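Local coordinates for protein inositol-3-phosphate synthase (Caenorhabditis elegans, PDB 1VKO) that belongs to the myo-inositol-1-phosphate synthase family, proteins with a Rossmann-type domain, and binds nicotinamide-adenine-dinucleotide in a four-chain assembly, at residues A[23-28]-A[513-518]; A[38-43]-A[65-70]; A[222-227]-A[282-287]. All blocks are in the same frame, centred on the assembly; numbering follows the deposited sequence.

Interaction 1: residues A[23-28]-A[513-518]; sequences KRLIVE and AGFPSD
Leu25 overlaps the far end of the Phe515 ring: its CD2 lies 3.7 Å from Phe515 CZ, and the branched side chain meets the ring obliquely. Val27, two residues further along strand 24-27 and so on the same side of it, takes the neighbouring part of the ring, with CG1 at the edge and near the ring plane, 3.9 Å from Phe515 CD2. That methyl also rests over the backbone of the turn, where Val27 CG1 is 3.9 Å from Gly514 CA. Gly514 has just left the helix with a positive phi of 115°, a conformation that glycine, without a side chain, adopts readily, and its bare CA lets Val27 come close. Phe515 CG stands between its own N and carbonyl carbon (chi1 45°), which keeps the ring on the side of Leu25 and Val27. The side-chain contacts are apolar, branched aliphatic groups against a broad ring. Ile145, in a loop, also touches Phe515. Ala513 ends helix 498-513, and Gly514 leads into the loop that carries Phe515, while strand 24-27 pairs along its length in parallel with a strand of the second subunit, carrying the sheet across the interface.

Interaction 2: residues A[38-43]-A[65-70]; sequences VLESRF and DYSFKT
Phe43 with chi1 169° and Phe68 with chi1 -56° send their rings out side by side, pointing the same way, although their first torsions differ. Phe43 CB meets the edge of the Phe68 ring, 3.4 Å from Phe68 CE2, so one ring's rim covers the root of the other. Both belong to the face of the sheet that also carries Leu39, Ser41, Tyr66 and Thr70. The phenylalanines suit this face, which helix 498-513 and the second subunit cover: Ala511 touches both rings' side chains, and Ser41 OG is hydrogen-bonded to Ala511 O. Beneath the side chains, three hydrogen-bonded pairs hold the strands together. Phe68 N to Ser41 O is 2.7 Å and nearly straight at 173°, while Tyr66 N reaches Phe43 O at 2.6 Å, nearly along the C=O axis. At the Leu39-Thr70 pair a water donates to Leu39 O at 2.9 Å and accepts from Thr70 OG1 at 2.6 Å, giving that carbonyl a second partner beside Thr70 N.

The other face is polar. Glu40 OE2 lies 2.7 Å from Ser67 OG, and Ser67 OG is hydrogen-bonded to Tyr469 OH. The aliphatic part of Lys69 runs obliquely past Val38, Lys69 CD to Val38 CG2 at 4.0 Å, before its ammonium makes a cation-pi contact with Tyr469. Regular antiparallel pairing with one polar and one largely apolar face is that of an amphipathic sheet; here the pair is the hairpin of strands 38-53 and 56-71, with one face packed on a helix.

Interaction 3: residues A[222-227]-A[282-287]; sequences EHLEHI and SNIFAV
Helices 220-238 and 281-291 meet here with their local axes 9.1 Å apart at closest approach and crossing at -48°. The approach is tightest where Leu224 and Ile284 come together, their CA atoms 5.7 Å apart. Ile284 points its CG2 straight at the opposing backbone, 3.5 Å from Leu224 CA; that methyl is anti to its own N, and a beta-branched residue suits a place where a short group must fill the gap between closely spaced helices. Leu224, with chi1 171°, reaches along the interface so that its CD1 touches Val287 CG1 at 3.6 Å, the two side chains crossing at about a right angle. One turn on, Ile227 presses CD1 against Phe285 CE1, also at 3.6 Å, while its CG2 lies by CD1 of the same ring. Phe285 starts on a bond pointing away from helix 220-238, but its ring reaches Ile227. That ring also stacks edge-to-face with Trp159 and lies about 5 Å from the bound NAD. Helix 265-273 adds Ile272 against both Leu224 and Val287. With every touching residue buried and only hydrocarbon meeting hydrocarbon between the side chains, the contact depends on shape and exclusion of water, not on directional bonds.

Interactions 1 and 2 are neighbours, their centres 13 Å apart, and they touch: Pro516 CG, in the loop after helix 498-513, lies 3.8 Å from Phe43 CD1. Helix 498-513 connects them, since it covers the hairpin of interaction 2 and then runs into the loop of interaction 1. Both border the second subunit, so segments from near the start and near the end of the modelled chain come together beside the antiparallel sheet at an interface. Interaction 3 stands apart, on the opposite side of the chain's centre from interaction 1, 42 Å from interaction 1 and 36 Å from interaction 2, centre to centre. It follows interaction 2 in sequence, and residues 23-28 and 513-518 enclose both. The contacts beside the second subunit thus lie far from the one near the NAD.

Interaction 1: residues A[23-28]-A[513-518]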
ATOM      1  N   LYS A  23      -0.019 -36.586  29.186  1.00 54.92           N
ATOM      2  CA  LYS A  23      -1.436 -36.144  29.041  1.00 54.34           C
ATOM      3  C   LYS A  23      -1.928 -36.215  27.581  1.00 53.58           C
ATOM      4  O   LYS A  23      -1.746 -35.290  26.765  1.00 54.94           O
ATOM      5  CB  LYS A  23      -1.668 -34.758  29.675  1.00 54.46           C
ATOM      6  CG  LYS A  23      -1.886 -34.797  31.199  1.00 57.31           C
ATOM      7  CD  LYS A  23      -2.327 -33.435  31.768  1.00 53.49           C
ATOM      8  N   ARG A  24      -2.560 -37.337  27.268  1.00 50.59           N
ATOM      9  CA  ARG A  24      -3.112 -37.554  25.953  1.00 47.85           C
ATOM     10  C   ARG A  24      -4.576 -37.070  25.862  1.00 43.25           C
ATOM     11  O   ARG A  24      -5.122 -36.549  26.826  1.00 44.04           O
ATOM     12  CB  ARG A  24      -2.926 -39.030  25.548  1.00 49.68           C
ATOM     13  CG  ARG A  24      -3.226 -40.047  26.641  1.00 50.42           C
ATOM     14  N   LEU A  25      -5.189 -37.220  24.693  1.00 37.97           N
ATOM     15  CA  LEU A  25      -6.576 -36.841  24.454  1.00 33.79           C
ATOM     16  C   LEU A  25      -7.323 -38.165  24.264  1.00 33.95           C
ATOM     17  O   LEU A  25      -7.024 -38.914  23.328  1.00 33.90           O
ATOM     18  CB  LEU A  25      -6.626 -35.961  23.196  1.00 32.61           C
ATOM     19  CG  LEU A  25      -7.837 -35.209  22.632  1.00 28.40           C
ATOM     20  CD1 LEU A  25      -8.418 -34.235  23.622  1.00 14.70           C
ATOM     21  CD2 LEU A  25      -7.447 -34.448  21.365  1.00 25.01           C
ATOM     22  N   ILE A  26      -8.260 -38.469  25.170  1.00 33.77           N
ATOM     23  CA  ILE A  26      -8.844 -39.826  25.303  1.00 32.05           C
ATOM     24  C   ILE A  26     -10.348 -39.860  24.982  1.00 33.52           C
ATOM     25  O   ILE A  26     -11.125 -39.118  25.574  1.00 33.70           O
ATOM     26  CB  ILE A  26      -8.568 -40.395  26.720  1.00 33.61           C
ATOM     27  CG1 ILE A  26      -7.077 -40.306  27.070  1.00 35.53           C
ATOM     28  CG2 ILE A  26      -9.003 -41.859  26.833  1.00 21.18           C
ATOM     29  CD1 ILE A  26      -6.813 -40.236  28.551  1.00 35.03           C
ATOM     30  N   VAL A  27     -10.745 -40.707  24.028  1.00 32.01           N
ATOM     31  CA  VAL A  27     -12.124 -40.764  23.536  1.00 31.39           C
ATOM     32  C   VAL A  27     -12.967 -41.683  24.407  1.00 31.94           C
ATOM     33  O   VAL A  27     -12.511 -42.761  24.773  1.00 28.74           O
ATOM     34  CB  VAL A  27     -12.211 -41.463  22.164  1.00 33.91           C
ATOM     35  CG1 VAL A  27     -13.459 -40.998  21.400  1.00 26.86           C
ATOM     36  CG2 VAL A  27     -10.898 -41.358  21.369  1.00 41.84           C
ATOM     37  N   GLU A  28     -14.221 -41.301  24.648  1.00 31.96           N
ATOM     38  CA  GLU A  28     -15.163 -42.102  25.433  1.00 31.60           C
ATOM     39  C   GLU A  28     -16.416 -42.388  24.578  1.00 29.52           C
ATOM     40  O   GLU A  28     -17.359 -41.607  24.564  1.00 25.94           O
ATOM     41  CB  GLU A  28     -15.526 -41.294  26.688  1.00 32.66           C
ATOM     42  CG  GLU A  28     -15.474 -42.032  28.014  1.00 39.43           C
ATOM     43  CD  GLU A  28     -14.115 -42.641  28.314  1.00 46.14           C
ATOM     44  OE1 GLU A  28     -13.112 -41.895  28.428  1.00 37.05           O
ATOM     45  OE2 GLU A  28     -14.063 -43.887  28.446  1.00 55.03           O
ATOM     46  N   ALA A 513     -10.781 -40.065  15.119  1.00 30.19           N
ATOM     47  CA  ALA A 513     -10.462 -40.161  16.561  1.00 27.90           C
ATOM     48  C   ALA A 513     -11.643 -40.486  17.449  1.00 28.78           C
ATOM     49  O   ALA A 513     -11.439 -40.945  18.582  1.00 27.22           O
ATOM     50  CB  ALA A 513      -9.786 -38.897  17.066  1.00 27.13           C
ATOM     51  N   GLY A 514     -12.855 -40.219  16.953  1.00 29.20           N
ATOM     52  CA  GLY A 514     -14.101 -40.606  17.620  1.00 29.46           C
ATOM     53  C   GLY A 514     -14.974 -39.456  18.100  1.00 32.29           C
ATOM     54  O   GLY A 514     -16.066 -39.664  18.631  1.00 32.57           O
ATOM     55  N   PHE A 515     -14.518 -38.226  17.902  1.00 34.51           N
ATOM     56  CA  PHE A 515     -15.251 -37.075  18.457  1.00 31.76           C
ATOM     57  C   PHE A 515     -15.505 -35.905  17.491  1.00 31.73           C
ATOM     58  O   PHE A 515     -15.007 -34.802  17.727  1.00 33.54           O
ATOM     59  CB  PHE A 515     -14.609 -36.595  19.770  1.00 28.70           C
ATOM     60  CG  PHE A 515     -13.098 -36.490  19.732  1.00 23.95           C
ATOM     61  CD1 PHE A 515     -12.480 -35.405  19.126  1.00 15.45           C
ATOM     62  CD2 PHE A 515     -12.303 -37.444  20.369  1.00 19.18           C
ATOM     63  CE1 PHE A 515     -11.106 -35.272  19.113  1.00 21.27           C
ATOM     64  CE2 PHE A 515     -10.908 -37.330  20.356  1.00 11.82           C
ATOM     65  CZ  PHE A 515     -10.313 -36.229  19.735  1.00 17.36           C
ATOM     66  N   PRO A 516     -16.261 -36.141  16.418  1.00 27.97           N
ATOM     67  CA  PRO A 516     -16.673 -35.062  15.535  1.00 29.77           C
ATOM     68  C   PRO A 516     -17.867 -34.428  16.169  1.00 30.55           C
ATOM     69  O   PRO A 516     -18.439 -35.061  17.022  1.00 33.51           O
ATOM     70  CB  PRO A 516     -17.091 -35.784  14.234  1.00 29.68           C
ATOM     71  CG  PRO A 516     -17.387 -37.263  14.657  1.00 27.06           C
ATOM     72  CD  PRO A 516     -16.756 -37.459  15.975  1.00 26.71           C
ATOM     73  N   SER A 517     -18.259 -33.218  15.741  1.00 31.21           N
ATOM     74  CA  SER A 517     -19.404 -32.487  16.324  1.00 30.41           C
ATOM     75  C   SER A 517     -20.038 -31.417  15.421  1.00 32.62           C
ATOM     76  O   SER A 517     -19.618 -31.198  14.271  1.00 36.54           O
ATOM     77  CB  SER A 517     -18.984 -31.820  17.619  1.00 28.55           C
ATOM     78  OG  SER A 517     -18.178 -30.699  17.347  1.00 32.80           O
ATOM     79  N   ASP A 518     -21.049 -30.749  15.958  1.00 30.93           N
ATOM     80  CA  ASP A 518     -21.633 -29.581  15.317  1.00 31.54           C
ATOM     81  C   ASP A 518     -21.203 -28.300  16.001  1.00 31.65           C
ATOM     82  O   ASP A 518     -22.004 -27.373  16.190  1.00 32.03           O
ATOM     83  CB  ASP A 518     -23.144 -29.689  15.364  1.00 33.84           C
ATOM     84  CG  ASP A 518     -23.663 -30.768  14.465  1.00 34.03           C
ATOM     85  OD1 ASP A 518     -23.234 -30.819  13.290  1.00 35.64           O
ATOM     86  OD2 ASP A 518     -24.507 -31.595  14.850  1.00 41.30           O
TER

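Interaction 2: residues A[38-43]-A[65-70]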
ATOM      1  N   VAL A  38      -4.685 -50.495  16.380  1.00 36.42           N
ATOM      2  CA  VAL A  38      -5.488 -49.749  15.430  1.00 36.78           C
ATOM      3  C   VAL A  38      -6.751 -49.319  16.169  1.00 37.57           C
ATOM      4  O   VAL A  38      -7.114 -49.926  17.176  1.00 39.13           O
ATOM      5  CB  VAL A  38      -5.795 -50.523  14.084  1.00 36.91           C
ATOM      6  CG1 VAL A  38      -4.815 -51.661  13.851  1.00 26.95           C
ATOM      7  CG2 VAL A  38      -7.231 -51.004  14.009  1.00 35.59           C
ATOM      8  N   LEU A  39      -7.388 -48.255  15.685  1.00 35.54           N
ATOM      9  CA  LEU A  39      -8.591 -47.706  16.289  1.00 32.92           C
ATOM     10  C   LEU A  39      -9.748 -47.756  15.295  1.00 32.23           C
ATOM     11  O   LEU A  39      -9.684 -47.168  14.210  1.00 30.35           O
ATOM     12  CB  LEU A  39      -8.340 -46.257  16.718  1.00 33.91           C
ATOM     13  CG  LEU A  39      -9.412 -45.573  17.563  1.00 33.76           C
ATOM     14  CD1 LEU A  39      -9.034 -45.641  19.022  1.00 43.29           C
ATOM     15  CD2 LEU A  39      -9.581 -44.143  17.139  1.00 29.82           C
ATOM     16  N   GLU A  40     -10.809 -48.452  15.676  1.00 33.13           N
ATOM     17  CA  GLU A  40     -12.005 -48.528  14.844  1.00 34.70           C
ATOM     18  C   GLU A  40     -13.015 -47.474  15.247  1.00 32.52           C
ATOM     19  O   GLU A  40     -13.275 -47.263  16.436  1.00 31.72           O
ATOM     20  CB  GLU A  40     -12.653 -49.910  14.894  1.00 35.58           C
ATOM     21  CG  GLU A  40     -13.552 -50.199  13.693  1.00 43.15           C
ATOM     22  CD  GLU A  40     -14.900 -50.809  14.073  1.00 56.67           C
ATOM     23  OE1 GLU A  40     -14.939 -51.829  14.825  1.00 43.54           O
ATOM     24  OE2 GLU A  40     -15.926 -50.257  13.599  1.00 61.13           O
ATOM     25  N   SER A  41     -13.591 -46.821  14.249  1.00 30.80           N
ATOM     26  CA  SER A  41     -14.371 -45.631  14.507  1.00 31.33           C
ATOM     27  C   SER A  41     -15.547 -45.518  13.547  1.00 33.29           C
ATOM     28  O   SER A  41     -15.365 -45.328  12.348  1.00 35.02           O
ATOM     29  CB  SER A  41     -13.462 -44.406  14.393  1.00 30.65           C
ATOM     30  OG  SER A  41     -14.102 -43.257  14.898  1.00 26.28           O
ATOM     31  N   ARG A  42     -16.754 -45.644  14.078  1.00 34.57           N
ATOM     32  CA  ARG A  42     -17.956 -45.582  13.250  1.00 36.00           C
ATOM     33  C   ARG A  42     -18.436 -44.149  13.241  1.00 34.09           C
ATOM     34  O   ARG A  42     -18.619 -43.550  14.293  1.00 33.72           O
ATOM     35  CB  ARG A  42     -19.038 -46.577  13.739  1.00 36.63           C
ATOM     36  CG  ARG A  42     -20.515 -46.221  13.425  1.00 41.28           C
ATOM     37  CD  ARG A  42     -21.543 -47.207  14.015  1.00 60.19           C
ATOM     38  NE  ARG A  42     -21.066 -47.919  15.220  1.00 70.39           N
ATOM     39  CZ  ARG A  42     -20.511 -49.146  15.235  1.00 72.94           C
ATOM     40  NH1 ARG A  42     -20.353 -49.833  14.108  1.00 77.03           N
ATOM     41  NH2 ARG A  42     -20.111 -49.693  16.377  1.00 67.84           N
ATOM     42  N   PHE A  43     -18.603 -43.607  12.041  1.00 34.35           N
ATOM     43  CA  PHE A  43     -19.055 -42.233  11.840  1.00 33.55           C
ATOM     44  C   PHE A  43     -20.305 -42.239  10.964  1.00 33.87           C
ATOM     45  O   PHE A  43     -20.307 -42.859   9.914  1.00 37.64           O
ATOM     46  CB  PHE A  43     -17.930 -41.428  11.189  1.00 32.99           C
ATOM     47  CG  PHE A  43     -18.346 -40.066  10.693  1.00 32.48           C
ATOM     48  CD1 PHE A  43     -18.726 -39.062  11.586  1.00 31.38           C
ATOM     49  CD2 PHE A  43     -18.348 -39.788   9.327  1.00 27.36           C
ATOM     50  CE1 PHE A  43     -19.112 -37.799  11.120  1.00 24.74           C
ATOM     51  CE2 PHE A  43     -18.737 -38.541   8.859  1.00 28.41           C
ATOM     52  CZ  PHE A  43     -19.115 -37.544   9.765  1.00 23.33           C
ATOM     53  N   ASP A  65     -23.243 -44.665   7.320  1.00 34.54           N
ATOM     54  CA  ASP A  65     -22.350 -45.076   8.389  1.00 35.59           C
ATOM     55  C   ASP A  65     -21.003 -45.469   7.811  1.00 34.33           C
ATOM     56  O   ASP A  65     -20.911 -46.380   6.996  1.00 35.25           O
ATOM     57  CB  ASP A  65     -22.971 -46.203   9.217  1.00 37.32           C
ATOM     58  CG  ASP A  65     -24.252 -45.766   9.923  1.00 45.59           C
ATOM     59  OD1 ASP A  65     -24.673 -44.611   9.703  1.00 43.28           O
ATOM     60  OD2 ASP A  65     -24.910 -46.502  10.701  1.00 50.34           O
ATOM     61  N   TYR A  66     -19.964 -44.743   8.195  1.00 33.08           N
ATOM     62  CA  TYR A  66     -18.609 -45.104   7.808  1.00 32.81           C
ATOM     63  C   TYR A  66     -17.991 -45.886   8.959  1.00 33.16           C
ATOM     64  O   TYR A  66     -18.241 -45.565  10.110  1.00 36.86           O
ATOM     65  CB  TYR A  66     -17.783 -43.844   7.511  1.00 32.74           C
ATOM     66  CG  TYR A  66     -17.880 -43.327   6.091  1.00 32.05           C
ATOM     67  CD1 TYR A  66     -18.848 -42.399   5.733  1.00 35.01           C
ATOM     68  CD2 TYR A  66     -17.004 -43.767   5.103  1.00 33.19           C
ATOM     69  CE1 TYR A  66     -18.947 -41.916   4.421  1.00 24.40           C
ATOM     70  CE2 TYR A  66     -17.093 -43.283   3.782  1.00 28.77           C
ATOM     71  CZ  TYR A  66     -18.069 -42.357   3.456  1.00 32.46           C
ATOM     72  OH  TYR A  66     -18.174 -41.862   2.165  1.00 28.25           O
ATOM     73  N   SER A  67     -17.208 -46.919   8.671  1.00 31.48           N
ATOM     74  CA  SER A  67     -16.466 -47.585   9.729  1.00 30.66           C
ATOM     75  C   SER A  67     -14.990 -47.413   9.444  1.00 29.40           C
ATOM     76  O   SER A  67     -14.493 -47.976   8.490  1.00 33.42           O
ATOM     77  CB  SER A  67     -16.845 -49.069   9.824  1.00 32.17           C
ATOM     78  OG  SER A  67     -16.277 -49.650  10.986  1.00 37.40           O
ATOM     79  N   PHE A  68     -14.293 -46.604  10.237  1.00 28.58           N
ATOM     80  CA  PHE A  68     -12.879 -46.309   9.970  1.00 27.21           C
ATOM     81  C   PHE A  68     -11.990 -47.201  10.803  1.00 27.00           C
ATOM     82  O   PHE A  68     -12.321 -47.526  11.947  1.00 28.82           O
ATOM     83  CB  PHE A  68     -12.504 -44.842  10.284  1.00 27.75           C
ATOM     84  CG  PHE A  68     -13.346 -43.819   9.570  1.00 23.29           C
ATOM     85  CD1 PHE A  68     -13.231 -43.625   8.210  1.00 21.32           C
ATOM     86  CD2 PHE A  68     -14.254 -43.056  10.267  1.00 21.82           C
ATOM     87  CE1 PHE A  68     -14.032 -42.682   7.546  1.00 31.12           C
ATOM     88  CE2 PHE A  68     -15.046 -42.095   9.611  1.00 26.04           C
ATOM     89  CZ  PHE A  68     -14.935 -41.913   8.261  1.00 19.97           C
ATOM     90  N   LYS A  69     -10.846 -47.570  10.247  1.00 24.14           N
ATOM     91  CA  LYS A  69      -9.783 -48.112  11.068  1.00 27.38           C
ATOM     92  C   LYS A  69      -8.596 -47.217  10.853  1.00 26.95           C
ATOM     93  O   LYS A  69      -8.308 -46.871   9.707  1.00 29.09           O
ATOM     94  CB  LYS A  69      -9.427 -49.570  10.699  1.00 27.25           C
ATOM     95  CG  LYS A  69     -10.255 -50.672  11.378  1.00 29.53           C
ATOM     96  CD  LYS A  69      -9.645 -52.053  11.026  1.00 44.77           C
ATOM     97  CE  LYS A  69     -10.288 -53.251  11.769  1.00 51.58           C
ATOM     98  NZ  LYS A  69     -11.623 -53.640  11.229  1.00 51.79           N
ATOM     99  N   THR A  70      -7.918 -46.855  11.947  1.00 26.73           N
ATOM    100  CA  THR A  70      -6.727 -46.020  11.890  1.00 26.80           C
ATOM    101  C   THR A  70      -5.573 -46.629  12.635  1.00 26.80           C
ATOM    102  O   THR A  70      -5.609 -46.686  13.858  1.00 29.11           O
ATOM    103  CB  THR A  70      -7.000 -44.626  12.506  1.00 27.31           C
ATOM    104  OG1 THR A  70      -8.055 -43.978  11.790  1.00 26.96           O
ATOM    105  CG2 THR A  70      -5.794 -43.703  12.280  1.00 23.10           C
TER
HETATM  106  O   HOH W   1     -10.226 -44.588  13.076  1.00 28.05           O

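Interaction 3: residues A[222-227]-A[282-287]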
ATOM      1  N   GLU A 222      16.210 -46.767 -18.826  1.00 25.16           N
ATOM      2  CA  GLU A 222      17.349 -46.908 -17.930  1.00 23.67           C
ATOM      3  C   GLU A 222      17.269 -45.879 -16.826  1.00 24.13           C
ATOM      4  O   GLU A 222      17.536 -46.199 -15.677  1.00 24.23           O
ATOM      5  CB  GLU A 222      18.637 -46.737 -18.666  1.00 21.97           C
ATOM      6  CG  GLU A 222      19.041 -47.936 -19.492  1.00 40.81           C
ATOM      7  CD  GLU A 222      20.542 -48.096 -19.490  1.00 51.78           C
ATOM      8  OE1 GLU A 222      21.217 -47.063 -19.754  1.00 56.57           O
ATOM      9  OE2 GLU A 222      21.024 -49.226 -19.196  1.00 51.17           O
ATOM     10  N   HIS A 223      16.829 -44.657 -17.158  1.00 25.33           N
ATOM     11  CA  HIS A 223      16.612 -43.640 -16.133  1.00 22.10           C
ATOM     12  C   HIS A 223      15.596 -44.078 -15.108  1.00 24.01           C
ATOM     13  O   HIS A 223      15.852 -43.972 -13.906  1.00 23.46           O
ATOM     14  CB  HIS A 223      16.278 -42.290 -16.730  1.00 19.57           C
ATOM     15  CG  HIS A 223      17.416 -41.702 -17.494  1.00 22.35           C
ATOM     16  ND1 HIS A 223      17.243 -40.834 -18.552  1.00 26.09           N
ATOM     17  CD2 HIS A 223      18.750 -41.892 -17.377  1.00 12.72           C
ATOM     18  CE1 HIS A 223      18.422 -40.521 -19.059  1.00 16.81           C
ATOM     19  NE2 HIS A 223      19.354 -41.147 -18.363  1.00 21.81           N
ATOM     20  N   LEU A 224      14.474 -44.617 -15.591  1.00 23.41           N
ATOM     21  CA  LEU A 224      13.403 -45.133 -14.740  1.00 25.28           C
ATOM     22  C   LEU A 224      13.928 -46.144 -13.747  1.00 25.90           C
ATOM     23  O   LEU A 224      13.590 -46.108 -12.567  1.00 28.35           O
ATOM     24  CB  LEU A 224      12.305 -45.763 -15.601  1.00 21.60           C
ATOM     25  CG  LEU A 224      11.242 -46.522 -14.834  1.00 27.61           C
ATOM     26  CD1 LEU A 224      10.559 -45.648 -13.826  1.00 28.51           C
ATOM     27  CD2 LEU A 224      10.236 -47.041 -15.834  1.00 33.81           C
ATOM     28  N   GLU A 225      14.758 -47.044 -14.247  1.00 26.94           N
ATOM     29  CA  GLU A 225      15.320 -48.113 -13.454  1.00 27.22           C
ATOM     30  C   GLU A 225      16.315 -47.573 -12.449  1.00 27.18           C
ATOM     31  O   GLU A 225      16.461 -48.125 -11.367  1.00 26.16           O
ATOM     32  CB  GLU A 225      16.014 -49.116 -14.373  1.00 27.79           C
ATOM     33  CG  GLU A 225      15.080 -50.161 -14.957  1.00 28.81           C
ATOM     34  CD  GLU A 225      14.395 -51.000 -13.897  1.00 26.34           C
ATOM     35  OE1 GLU A 225      14.953 -51.196 -12.781  1.00 37.32           O
ATOM     36  OE2 GLU A 225      13.285 -51.467 -14.179  1.00 33.80           O
ATOM     37  N   HIS A 226      17.003 -46.493 -12.812  1.00 26.49           N
ATOM     38  CA  HIS A 226      18.057 -45.950 -11.961  1.00 26.25           C
ATOM     39  C   HIS A 226      17.437 -45.353 -10.710  1.00 26.84           C
ATOM     40  O   HIS A 226      17.929 -45.588  -9.595  1.00 27.34           O
ATOM     41  CB  HIS A 226      18.831 -44.877 -12.710  1.00 25.31           C
ATOM     42  CG  HIS A 226      19.975 -44.298 -11.938  1.00 28.61           C
ATOM     43  ND1 HIS A 226      21.288 -44.479 -12.312  1.00 24.06           N
ATOM     44  CD2 HIS A 226      20.004 -43.522 -10.829  1.00 25.17           C
ATOM     45  CE1 HIS A 226      22.078 -43.832 -11.473  1.00 27.40           C
ATOM     46  NE2 HIS A 226      21.323 -43.241 -10.566  1.00 28.27           N
ATOM     47  N   ILE A 227      16.369 -44.573 -10.888  1.00 23.05           N
ATOM     48  CA  ILE A 227      15.621 -44.008  -9.750  1.00 18.81           C
ATOM     49  C   ILE A 227      14.917 -45.086  -8.933  1.00 18.10           C
ATOM     50  O   ILE A 227      14.849 -44.976  -7.716  1.00 16.96           O
ATOM     51  CB  ILE A 227      14.558 -43.028 -10.234  1.00 15.62           C
ATOM     52  CG1 ILE A 227      15.170 -41.988 -11.178  1.00 13.69           C
ATOM     53  CG2 ILE A 227      13.887 -42.375  -9.026  1.00 12.46           C
ATOM     54  CD1 ILE A 227      16.131 -41.029 -10.521  1.00 22.81           C
ATOM     55  N   SER A 282       9.805 -35.390 -14.472  1.00 18.67           N
ATOM     56  CA  SER A 282       8.858 -35.514 -13.381  1.00 20.94           C
ATOM     57  C   SER A 282       7.908 -36.661 -13.590  1.00 18.54           C
ATOM     58  O   SER A 282       7.380 -37.157 -12.625  1.00 22.99           O
ATOM     59  CB  SER A 282       8.095 -34.221 -13.108  1.00 20.50           C
ATOM     60  OG  SER A 282       7.071 -34.012 -14.051  1.00 24.05           O
ATOM     61  N   ASN A 283       7.703 -37.090 -14.835  1.00 18.18           N
ATOM     62  CA  ASN A 283       6.907 -38.295 -15.116  1.00 17.31           C
ATOM     63  C   ASN A 283       7.666 -39.533 -14.650  1.00 20.00           C
ATOM     64  O   ASN A 283       7.071 -40.440 -14.113  1.00 22.76           O
ATOM     65  CB  ASN A 283       6.668 -38.451 -16.606  1.00 17.67           C
ATOM     66  CG  ASN A 283       5.538 -37.548 -17.152  1.00 21.69           C
ATOM     67  OD1 ASN A 283       5.456 -37.333 -18.353  1.00 27.63           O
ATOM     68  ND2 ASN A 283       4.668 -37.055 -16.286  1.00 19.38           N
ATOM     69  N   ILE A 284       8.980 -39.550 -14.862  1.00 19.65           N
ATOM     70  CA  ILE A 284       9.810 -40.707 -14.554  1.00 21.52           C
ATOM     71  C   ILE A 284       9.927 -40.894 -13.047  1.00 23.38           C
ATOM     72  O   ILE A 284       9.641 -41.977 -12.553  1.00 26.34           O
ATOM     73  CB  ILE A 284      11.188 -40.680 -15.307  1.00 23.10           C
ATOM     74  CG1 ILE A 284      10.940 -40.817 -16.827  1.00 18.02           C
ATOM     75  CG2 ILE A 284      12.039 -41.860 -14.900  1.00 19.13           C
ATOM     76  CD1 ILE A 284      12.017 -40.237 -17.707  1.00 27.69           C
ATOM     77  N   PHE A 285      10.261 -39.837 -12.303  1.00 21.40           N
ATOM     78  CA  PHE A 285      10.091 -39.902 -10.862  1.00 15.93           C
ATOM     79  C   PHE A 285       8.708 -40.388 -10.439  1.00 18.13           C
ATOM     80  O   PHE A 285       8.618 -41.270  -9.616  1.00 23.53           O
ATOM     81  CB  PHE A 285      10.415 -38.575 -10.185  1.00 17.59           C
ATOM     82  CG  PHE A 285      11.855 -38.229 -10.190  1.00  8.72           C
ATOM     83  CD1 PHE A 285      12.697 -38.732  -9.187  1.00 17.89           C
ATOM     84  CD2 PHE A 285      12.399 -37.420 -11.190  1.00  9.52           C
ATOM     85  CE1 PHE A 285      14.079 -38.408  -9.177  1.00 11.23           C
ATOM     86  CE2 PHE A 285      13.789 -37.072 -11.193  1.00 21.02           C
ATOM     87  CZ  PHE A 285      14.638 -37.586 -10.176  1.00  2.84           C
ATOM     88  N   ALA A 286       7.619 -39.841 -10.976  1.00 19.36           N
ATOM     89  CA  ALA A 286       6.314 -40.298 -10.483  1.00 19.94           C
ATOM     90  C   ALA A 286       6.210 -41.801 -10.687  1.00 24.17           C
ATOM     91  O   ALA A 286       5.826 -42.538  -9.760  1.00 26.36           O
ATOM     92  CB  ALA A 286       5.150 -39.552 -11.145  1.00 22.38           C
ATOM     93  N   VAL A 287       6.592 -42.260 -11.882  1.00 25.91           N
ATOM     94  CA  VAL A 287       6.609 -43.708 -12.204  1.00 25.16           C
ATOM     95  C   VAL A 287       7.559 -44.533 -11.313  1.00 22.95           C
ATOM     96  O   VAL A 287       7.170 -45.555 -10.762  1.00 24.02           O
ATOM     97  CB  VAL A 287       6.828 -43.924 -13.718  1.00 26.21           C
ATOM     98  CG1 VAL A 287       6.960 -45.401 -14.069  1.00 30.82           C
ATOM     99  CG2 VAL A 287       5.647 -43.352 -14.490  1.00 24.17           C
TER